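Local coordinates for putative histidinol-phosphate aminotransferase (Erwinia carotovora atroseptica, PDB 3LY1), which binds pyridoxal phosphate and probably acts as an aminotransferase of the histidinol-phosphate aminotransferase subfamily, at residues Asn269-Leu280 with Ser290-Gln298. Residues are numbered along the deposited sequence; the frame is centred on the assembly and turned at random.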
ATOM      1  N   ASN A 269      11.152  -3.329 -26.032  1.00 17.81           N
ATOM      2  CA  ASN A 269      12.231  -3.742 -25.152  1.00 17.15           C
ATOM      3  C   ASN A 269      13.291  -4.554 -25.899  1.00 16.98           C
ATOM      4  O   ASN A 269      14.488  -4.353 -25.666  1.00 16.54           O
ATOM      5  CB  ASN A 269      11.705  -4.571 -23.993  1.00 16.77           C
ATOM      6  CG  ASN A 269      12.777  -4.865 -22.965  1.00 16.26           C
ATOM      7  OD1 ASN A 269      13.337  -3.953 -22.372  1.00 16.95           O
ATOM      8  ND2 ASN A 269      13.054  -6.158 -22.730  1.00 15.44           N
ATOM      9  N   ASP A 270      12.844  -5.465 -26.761  1.00 16.81           N
ATOM     10  CA  ASP A 270      13.742  -6.313 -27.543  1.00 17.54           C
ATOM     11  C   ASP A 270      14.616  -5.479 -28.473  1.00 17.31           C
ATOM     12  O   ASP A 270      15.802  -5.747 -28.602  1.00 17.34           O
ATOM     13  CB  ASP A 270      12.953  -7.332 -28.390  1.00 17.07           C
ATOM     14  CG  ASP A 270      12.309  -8.462 -27.551  1.00 19.26           C
ATOM     15  OD1 ASP A 270      12.835  -8.827 -26.464  1.00 18.12           O
ATOM     16  OD2 ASP A 270      11.285  -9.019 -28.006  1.00 15.39           O
ATOM     17  N   VAL A 271      14.012  -4.492 -29.136  1.00 17.19           N
ATOM     18  CA  VAL A 271      14.752  -3.600 -30.008  1.00 17.31           C
ATOM     19  C   VAL A 271      15.814  -2.824 -29.202  1.00 17.64           C
ATOM     20  O   VAL A 271      16.949  -2.717 -29.644  1.00 16.37           O
ATOM     21  CB  VAL A 271      13.822  -2.620 -30.744  1.00 17.82           C
ATOM     22  CG1 VAL A 271      14.656  -1.593 -31.565  1.00 18.61           C
ATOM     23  CG2 VAL A 271      12.801  -3.400 -31.642  1.00 16.57           C
ATOM     24  N   SER A 272      15.422  -2.268 -28.052  1.00 16.31           N
ATOM     25  CA  SER A 272      16.338  -1.499 -27.231  1.00 18.25           C
ATOM     26  C   SER A 272      17.515  -2.357 -26.767  1.00 17.73           C
ATOM     27  O   SER A 272      18.652  -1.885 -26.754  1.00 18.49           O
ATOM     28  CB  SER A 272      15.627  -0.890 -26.025  1.00 18.08           C
ATOM     29  OG  SER A 272      14.760   0.147 -26.469  1.00 23.37           O
ATOM     30  N   ARG A 273      17.229  -3.611 -26.380  1.00 17.74           N
ATOM     31  CA  ARG A 273      18.258  -4.540 -25.935  1.00 16.44           C
ATOM     32  C   ARG A 273      19.346  -4.717 -27.000  1.00 16.44           C
ATOM     33  O   ARG A 273      20.527  -4.589 -26.688  1.00 16.42           O
ATOM     34  CB  ARG A 273      17.674  -5.917 -25.614  1.00 16.35           C
ATOM     35  CG  ARG A 273      18.692  -6.858 -24.965  1.00 17.13           C
ATOM     36  CD  ARG A 273      18.160  -8.278 -24.773  1.00 19.11           C
ATOM     37  NE  ARG A 273      17.087  -8.412 -23.775  1.00 17.29           N
ATOM     38  CZ  ARG A 273      15.805  -8.647 -24.058  1.00 16.58           C
ATOM     39  NH1 ARG A 273      15.376  -8.740 -25.307  1.00 14.28           N
ATOM     40  NH2 ARG A 273      14.931  -8.767 -23.081  1.00 16.35           N
ATOM     41  N   GLN A 274      18.944  -5.009 -28.233  1.00 16.25           N
ATOM     42  CA  GLN A 274      19.922  -5.232 -29.292  0.50 16.97           C
ATOM     43  C   GLN A 274      20.800  -3.986 -29.568  1.00 17.19           C
ATOM     44  O   GLN A 274      21.980  -4.129 -29.892  1.00 17.45           O
ATOM     45  CB  GLN A 274      19.228  -5.750 -30.555  0.50 17.01           C
ATOM     46  CG  GLN A 274      18.523  -7.107 -30.333  0.50 16.58           C
ATOM     47  CD  GLN A 274      19.475  -8.200 -29.854  0.50 14.01           C
ATOM     48  OE1 GLN A 274      20.448  -8.519 -30.529  0.50 15.26           O
ATOM     49  NE2 GLN A 274      19.207  -8.762 -28.678  0.50  9.63           N
ATOM     50  N   ILE A 275      20.249  -2.793 -29.406  1.00 16.88           N
ATOM     51  CA  ILE A 275      21.052  -1.586 -29.567  1.00 17.45           C
ATOM     52  C   ILE A 275      22.162  -1.503 -28.526  1.00 17.22           C
ATOM     53  O   ILE A 275      23.302  -1.193 -28.849  1.00 17.20           O
ATOM     54  CB  ILE A 275      20.193  -0.321 -29.488  1.00 18.37           C
ATOM     55  CG1 ILE A 275      19.274  -0.281 -30.707  1.00 17.47           C
ATOM     56  CG2 ILE A 275      21.065   0.970 -29.453  1.00 17.67           C
ATOM     57  CD1 ILE A 275      18.189   0.794 -30.615  1.00 19.08           C
ATOM     58  N   LEU A 276      21.826  -1.779 -27.274  1.00 16.45           N
ATOM     59  CA  LEU A 276      22.833  -1.792 -26.225  1.00 16.65           C
ATOM     60  C   LEU A 276      23.872  -2.910 -26.418  1.00 15.96           C
ATOM     61  O   LEU A 276      25.085  -2.654 -26.253  1.00 14.87           O
ATOM     62  CB  LEU A 276      22.174  -1.855 -24.854  1.00 15.75           C
ATOM     63  CG  LEU A 276      23.147  -1.886 -23.666  1.00 15.52           C
ATOM     64  CD1 LEU A 276      24.081  -0.667 -23.614  1.00 12.79           C
ATOM     65  CD2 LEU A 276      22.296  -1.976 -22.415  1.00 14.79           C
ATOM     66  N   LEU A 277      23.404  -4.117 -26.766  1.00 16.15           N
ATOM     67  CA  LEU A 277      24.283  -5.288 -26.952  1.00 16.95           C
ATOM     68  C   LEU A 277      25.275  -5.055 -28.107  1.00 17.30           C
ATOM     69  O   LEU A 277      26.452  -5.404 -27.971  1.00 17.16           O
ATOM     70  CB  LEU A 277      23.487  -6.593 -27.159  1.00 17.05           C
ATOM     71  CG  LEU A 277      22.562  -7.067 -26.007  1.00 18.18           C
ATOM     72  CD1 LEU A 277      22.088  -8.528 -26.193  1.00 16.83           C
ATOM     73  CD2 LEU A 277      23.232  -6.888 -24.626  1.00 15.80           C
ATOM     74  N   LYS A 278      24.812  -4.424 -29.185  1.00 17.56           N
ATOM     75  CA  LYS A 278      25.675  -4.057 -30.318  0.50 17.76           C
ATOM     76  C   LYS A 278      26.825  -3.176 -29.832  1.00 17.66           C
ATOM     77  O   LYS A 278      27.973  -3.412 -30.175  1.00 18.88           O
ATOM     78  CB  LYS A 278      24.869  -3.328 -31.413  0.50 17.79           C
ATOM     79  CG  LYS A 278      25.602  -3.161 -32.760  0.50 18.68           C
ATOM     80  CD  LYS A 278      24.770  -2.383 -33.797  0.50 19.55           C
ATOM     81  CE  LYS A 278      25.629  -1.732 -34.895  0.50 19.23           C
ATOM     82  NZ  LYS A 278      26.474  -2.722 -35.612  0.50 17.48           N
ATOM     83  N   ALA A 279      26.515  -2.154 -29.019  1.00 17.52           N
ATOM     84  CA  ALA A 279      27.562  -1.278 -28.435  1.00 16.87           C
ATOM     85  C   ALA A 279      28.554  -2.037 -27.531  1.00 16.32           C
ATOM     86  O   ALA A 279      29.768  -1.814 -27.624  1.00 16.17           O
ATOM     87  CB  ALA A 279      26.945  -0.066 -27.689  1.00 16.14           C
ATOM     88  N   LEU A 280      28.057  -2.941 -26.682  1.00 16.16           N
ATOM     89  CA  LEU A 280      28.910  -3.730 -25.780  1.00 15.55           C
ATOM     90  C   LEU A 280      29.890  -4.663 -26.543  1.00 16.52           C
ATOM     91  O   LEU A 280      31.086  -4.773 -26.198  1.00 15.64           O
ATOM     92  CB  LEU A 280      28.062  -4.516 -24.761  1.00 15.44           C
ATOM     93  CG  LEU A 280      27.285  -3.649 -23.759  1.00 13.72           C
ATOM     94  CD1 LEU A 280      26.275  -4.501 -22.977  1.00 10.85           C
ATOM     95  CD2 LEU A 280      28.250  -2.918 -22.769  1.00 10.25           C
ATOM     96  N   SER A 290      20.151 -11.189 -21.193  1.00 19.38           N
ATOM     97  CA  SER A 290      19.156 -10.270 -20.670  1.00 19.67           C
ATOM     98  C   SER A 290      17.809 -10.826 -21.066  1.00 18.92           C
ATOM     99  O   SER A 290      17.517 -10.967 -22.247  1.00 19.97           O
ATOM    100  CB  SER A 290      19.349  -8.878 -21.306  1.00 19.08           C
ATOM    101  OG  SER A 290      18.295  -8.002 -20.986  1.00 20.82           O
ATOM    102  N   GLU A 291      17.015 -11.197 -20.075  1.00 18.49           N
ATOM    103  CA  GLU A 291      15.681 -11.726 -20.304  1.00 17.18           C
ATOM    104  C   GLU A 291      14.591 -10.820 -19.707  1.00 16.97           C
ATOM    105  O   GLU A 291      13.395 -11.118 -19.859  1.00 15.96           O
ATOM    106  CB  GLU A 291      15.575 -13.127 -19.702  1.00 17.09           C
ATOM    107  CG  GLU A 291      16.513 -14.102 -20.335  1.00 16.37           C
ATOM    108  CD  GLU A 291      16.250 -14.337 -21.821  1.00 18.17           C
ATOM    109  OE1 GLU A 291      15.097 -14.221 -22.277  1.00 19.10           O
ATOM    110  OE2 GLU A 291      17.219 -14.645 -22.547  1.00 19.43           O
ATOM    111  N   GLY A 292      15.026  -9.746 -19.039  1.00 15.58           N
ATOM    112  CA  GLY A 292      14.168  -8.700 -18.495  1.00 16.43           C
ATOM    113  C   GLY A 292      14.293  -7.404 -19.314  1.00 15.97           C
ATOM    114  O   GLY A 292      14.568  -7.453 -20.499  1.00 16.19           O
ATOM    115  N   ASN A 293      14.117  -6.256 -18.661  1.00 15.95           N
ATOM    116  CA  ASN A 293      14.212  -4.934 -19.314  1.00 15.42           C
ATOM    117  C   ASN A 293      15.464  -4.160 -18.847  1.00 16.08           C
ATOM    118  O   ASN A 293      15.438  -2.938 -18.657  1.00 15.25           O
ATOM    119  CB  ASN A 293      12.895  -4.137 -19.137  1.00 16.26           C
ATOM    120  CG  ASN A 293      12.564  -3.796 -17.684  1.00 16.89           C
ATOM    121  OD1 ASN A 293      13.191  -4.293 -16.760  1.00 16.19           O
ATOM    122  ND2 ASN A 293      11.567  -2.916 -17.493  1.00 17.18           N
ATOM    123  N   PHE A 294      16.560  -4.902 -18.667  1.00 15.26           N
ATOM    124  CA  PHE A 294      17.849  -4.337 -18.239  1.00 15.69           C
ATOM    125  C   PHE A 294      18.996  -5.287 -18.605  1.00 15.58           C
ATOM    126  O   PHE A 294      18.752  -6.463 -18.868  1.00 16.66           O
ATOM    127  CB  PHE A 294      17.879  -4.097 -16.727  1.00 14.44           C
ATOM    128  CG  PHE A 294      17.481  -5.326 -15.905  1.00 14.27           C
ATOM    129  CD1 PHE A 294      16.145  -5.589 -15.642  1.00 15.84           C
ATOM    130  CD2 PHE A 294      18.436  -6.184 -15.403  1.00 13.35           C
ATOM    131  CE1 PHE A 294      15.762  -6.695 -14.904  1.00 14.37           C
ATOM    132  CE2 PHE A 294      18.078  -7.291 -14.634  1.00 13.54           C
ATOM    133  CZ  PHE A 294      16.733  -7.557 -14.402  1.00 14.56           C
ATOM    134  N   VAL A 295      20.230  -4.776 -18.630  1.00 14.81           N
ATOM    135  CA  VAL A 295      21.386  -5.579 -18.994  1.00 13.77           C
ATOM    136  C   VAL A 295      22.449  -5.367 -17.929  1.00 14.21           C
ATOM    137  O   VAL A 295      22.669  -4.219 -17.439  1.00 13.81           O
ATOM    138  CB  VAL A 295      21.939  -5.187 -20.413  1.00 15.34           C
ATOM    139  CG1 VAL A 295      23.326  -5.904 -20.727  1.00 13.61           C
ATOM    140  CG2 VAL A 295      20.921  -5.451 -21.500  1.00 14.91           C
ATOM    141  N   PHE A 296      23.071  -6.467 -17.526  1.00 12.93           N
ATOM    142  CA  PHE A 296      24.144  -6.424 -16.562  1.00 13.01           C
ATOM    143  C   PHE A 296      25.409  -6.631 -17.378  1.00 13.22           C
ATOM    144  O   PHE A 296      25.539  -7.624 -18.081  1.00 14.38           O
ATOM    145  CB  PHE A 296      23.937  -7.510 -15.500  1.00 11.23           C
ATOM    146  CG  PHE A 296      24.613  -7.239 -14.172  1.00 13.81           C
ATOM    147  CD1 PHE A 296      24.285  -6.122 -13.414  1.00 12.43           C
ATOM    148  CD2 PHE A 296      25.491  -8.174 -13.635  1.00 12.55           C
ATOM    149  CE1 PHE A 296      24.862  -5.908 -12.149  1.00 17.26           C
ATOM    150  CE2 PHE A 296      26.078  -7.962 -12.357  1.00 14.20           C
ATOM    151  CZ  PHE A 296      25.759  -6.840 -11.633  1.00 14.56           C
ATOM    152  N   HIS A 297      26.303  -5.651 -17.365  1.00 14.86           N
ATOM    153  CA  HIS A 297      27.583  -5.761 -18.086  1.00 15.14           C
ATOM    154  C   HIS A 297      28.784  -5.324 -17.259  1.00 15.80           C
ATOM    155  O   HIS A 297      28.650  -4.602 -16.246  1.00 15.32           O
ATOM    156  CB  HIS A 297      27.545  -5.045 -19.427  1.00 14.98           C
ATOM    157  CG  HIS A 297      27.621  -3.541 -19.368  1.00 15.86           C
ATOM    158  ND1 HIS A 297      28.817  -2.860 -19.301  1.00 18.70           N
ATOM    159  CD2 HIS A 297      26.656  -2.590 -19.472  1.00 16.80           C
ATOM    160  CE1 HIS A 297      28.586  -1.551 -19.352  1.00 20.73           C
ATOM    161  NE2 HIS A 297      27.279  -1.358 -19.458  1.00 15.67           N
ATOM    162  N   GLN A 298      29.948  -5.788 -17.717  1.00 15.77           N
ATOM    163  CA  GLN A 298      31.196  -5.579 -17.026  1.00 16.87           C
ATOM    164  C   GLN A 298      31.782  -4.226 -17.380  1.00 16.44           C
ATOM    165  O   GLN A 298      31.454  -3.644 -18.418  1.00 16.14           O
ATOM    166  CB  GLN A 298      32.181  -6.702 -17.394  1.00 17.50           C
ATOM    167  CG  GLN A 298      33.289  -6.898 -16.385  1.00 20.82           C
ATOM    168  CD  GLN A 298      34.243  -8.039 -16.775  1.00 25.65           C
ATOM    169  OE1 GLN A 298      33.825  -9.037 -17.336  1.00 28.23           O
ATOM    170  NE2 GLN A 298      35.524  -7.871 -16.473  1.00 30.43           N
TER
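Two side chains of helix 259-283 grip the carbonyl oxygen of Gly292. Arg273 NH2 reaches Gly292 O at 2.9 Å within the carbonyl plane, though bent at the hydrogen (133°), whereas Asn269 ND2 approaches Gly292 O from above that plane at 3.0 Å. The same guanidinium gives a straighter bond, Arg273 NE to Ser290 OG (3.1 Å, 166°), with the hydroxyl at its edge; Ser290 OG in turn donates to Phe294 O. Arg273 NH1 forms a salt bridge with Asp270 OD1, three residues earlier, at 2.8 Å. The arginine chain runs out extended and bends at chi3 (-68°), which lays its planar end along the turn. Beyond it the contact becomes apolar: Leu276 and Leu280 meet Val295 tip to tip, and Leu277 CD2 touches its methyls. Leu280 CD2 sits almost centrally over one face of the His297 ring, a CH-pi contact 3.5 Å from the centroid, while His297 ND1 donates to Gln298 O and so limits the ring's rotation. Strand 294-298 pairs antiparallel with strand 327-331 and packs nearly parallel to the helix. Three bonds from Asn269 and Arg273 hold the turn before Asn293, which touches cofactor-binding Tyr182; this buried network probably helps shape the pyridoxal phosphate site's border.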